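Local coordinates for Ycf54 protein (Thermosynechococcus elongatus, PDB 3HZE), which is of unknown function in this organism but, as in other Ycf54 proteins, probably supports the oxidative cyclase step of chlorophyll biosynthesis, at residues T3-L8 against M88-S93. Residues are numbered along the deposited sequence; the frame is centred on the assembly and turned at random.
Sequences TYYYIL and MGQFTS
Y6 and F91 both hold CG between the backbone N and the carbonyl carbon (chi1 68° and 61°), which swings the Y6 ring across onto G89 and brings the F91 ring back to Y4 and Y6. They belong to neighbouring antiparallel strands, 3-10 and 87-92, the latter at one edge of a four-stranded sheet within this chain. The backbones are joined by hydrogen-bonded pairs Y4–F91 and Y6–G89, with two bonds each; the straightest runs from Y4 N to F91 O (2.7 Å, 175° at the hydrogen). Glycine suits position 89 because the Y6 ring lies over it, with G89 CA in CH-pi contact 3.8 Å from the ring centroid, and a CB would run into the phenol. Tyrosine also reaches past this backbone: its OH is hydrogen-bonded to OE1 of Q57, whose NE2 binds M88 O, so one amide ties both strands to helix 55-60. Exchanging Y6 for alanine would probably leave Q57 OE1 without this mate and open a gap over G89, setting F91 freer to turn. F91 suits the buried side, where its flat ring serves two neighbours: Y4 CB sits over one face, 3.7 Å from F91 CE1, while Y6 CE2 comes to the edge, 3.8 Å from F91 CD2. F48 meets both the F91 and Y6 rings, extending the aromatic cluster. On the other face of the sheet, Y5 and I7 pack against helix 73-83. There Q90, extended beyond CG, lies alongside Y5, its amide plane steeply turned from the ring and NE2 at the ring edge, 3.6 Å from Y5 CE1. At the far end S93 OG, hydrogen-bonded to A2 N, lies in the plane of the Y4 ring, 3.5 Å from Y4 CE2.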
# COMPACT_ATOMS: atom_id res chain seq x y z
N THR A 3 -3.18 -13.63 1.71
CA THR A 3 -4.11 -12.53 1.52
C THR A 3 -3.37 -11.23 1.79
O THR A 3 -2.71 -11.08 2.82
CB THR A 3 -5.30 -12.61 2.48
OG1 THR A 3 -6.02 -13.83 2.26
CG2 THR A 3 -6.23 -11.42 2.27
N TYR A 4 -3.48 -10.29 0.86
CA TYR A 4 -2.82 -9.00 0.98
C TYR A 4 -3.85 -7.89 1.16
O TYR A 4 -4.79 -7.78 0.37
CB TYR A 4 -1.99 -8.73 -0.27
CG TYR A 4 -0.85 -9.69 -0.44
CD1 TYR A 4 0.40 -9.41 0.10
CD2 TYR A 4 -1.03 -10.91 -1.10
CE1 TYR A 4 1.45 -10.32 -0.01
CE2 TYR A 4 0.02 -11.83 -1.21
CZ TYR A 4 1.26 -11.52 -0.66
OH TYR A 4 2.30 -12.41 -0.77
N TYR A 5 -3.67 -7.08 2.20
CA TYR A 5 -4.59 -5.97 2.47
C TYR A 5 -3.86 -4.71 2.04
O TYR A 5 -2.62 -4.65 2.10
CB TYR A 5 -4.92 -5.92 3.96
CG TYR A 5 -5.50 -7.22 4.47
CD1 TYR A 5 -6.86 -7.50 4.34
CD2 TYR A 5 -4.68 -8.20 5.03
CE1 TYR A 5 -7.39 -8.72 4.77
CE2 TYR A 5 -5.20 -9.43 5.46
CZ TYR A 5 -6.56 -9.68 5.32
OH TYR A 5 -7.07 -10.89 5.74
N TYR A 6 -4.59 -3.68 1.62
CA TYR A 6 -3.91 -2.48 1.17
C TYR A 6 -4.73 -1.21 1.24
O TYR A 6 -5.96 -1.25 1.23
CB TYR A 6 -3.47 -2.67 -0.28
CG TYR A 6 -4.65 -2.73 -1.24
CD1 TYR A 6 -5.27 -1.57 -1.69
CD2 TYR A 6 -5.19 -3.95 -1.64
CE1 TYR A 6 -6.41 -1.62 -2.51
CE2 TYR A 6 -6.31 -4.02 -2.45
CZ TYR A 6 -6.92 -2.86 -2.88
OH TYR A 6 -8.04 -2.93 -3.68
N ILE A 7 -4.04 -0.08 1.30
CA ILE A 7 -4.71 1.21 1.23
C ILE A 7 -4.14 1.77 -0.07
O ILE A 7 -2.98 1.52 -0.41
CB ILE A 7 -4.38 2.17 2.40
CG1 ILE A 7 -2.87 2.31 2.56
CG2 ILE A 7 -5.08 1.70 3.66
CD1 ILE A 7 -2.47 3.56 3.34
N LEU A 8 -4.95 2.51 -0.81
CA LEU A 8 -4.50 3.09 -2.06
C LEU A 8 -4.78 4.59 -2.06
O LEU A 8 -5.85 5.02 -1.64
CB LEU A 8 -5.25 2.43 -3.23
CG LEU A 8 -5.04 2.97 -4.64
CD1 LEU A 8 -3.61 2.66 -5.11
CD2 LEU A 8 -6.06 2.31 -5.58
N MSE A 88 -9.35 1.38 0.37
CA MSE A 88 -8.81 0.21 1.04
C MSE A 88 -9.36 -1.04 0.35
O MSE A 88 -10.43 -1.00 -0.26
CB MSE A 88 -9.21 0.22 2.52
CG MSE A 88 -8.69 -0.97 3.32
SE MSE A 88 -9.09 -0.91 5.23
CE MSE A 88 -11.02 -1.06 5.10
N GLY A 89 -8.62 -2.13 0.44
CA GLY A 89 -9.09 -3.36 -0.17
C GLY A 89 -8.18 -4.53 0.14
O GLY A 89 -7.31 -4.44 1.00
N GLN A 90 -8.38 -5.64 -0.56
CA GLN A 90 -7.57 -6.84 -0.35
C GLN A 90 -7.60 -7.74 -1.57
O GLN A 90 -8.48 -7.63 -2.42
CB GLN A 90 -8.08 -7.61 0.87
CG GLN A 90 -9.55 -8.00 0.81
CD GLN A 90 -10.01 -8.74 2.06
OE1 GLN A 90 -9.97 -9.97 2.12
NE2 GLN A 90 -10.44 -7.98 3.06
N PHE A 91 -6.62 -8.63 -1.66
CA PHE A 91 -6.58 -9.57 -2.77
C PHE A 91 -5.72 -10.76 -2.38
O PHE A 91 -4.94 -10.68 -1.43
CB PHE A 91 -6.05 -8.90 -4.05
CG PHE A 91 -4.64 -8.36 -3.94
CD1 PHE A 91 -3.55 -9.21 -3.97
CD2 PHE A 91 -4.42 -6.98 -3.85
CE1 PHE A 91 -2.24 -8.71 -3.93
CE2 PHE A 91 -3.12 -6.47 -3.81
CZ PHE A 91 -2.03 -7.33 -3.85
N THR A 92 -5.88 -11.88 -3.09
CA THR A 92 -5.12 -13.09 -2.80
C THR A 92 -4.00 -13.31 -3.79
O THR A 92 -3.95 -12.68 -4.84
CB THR A 92 -6.01 -14.35 -2.85
OG1 THR A 92 -6.47 -14.53 -4.20
CG2 THR A 92 -7.20 -14.22 -1.92
N SER A 93 -3.10 -14.22 -3.43
CA SER A 93 -1.97 -14.57 -4.28
C SER A 93 -2.46 -15.18 -5.59
O SER A 93 -1.81 -15.07 -6.62
CB SER A 93 -1.06 -15.58 -3.57
OG SER A 93 -0.63 -15.08 -2.32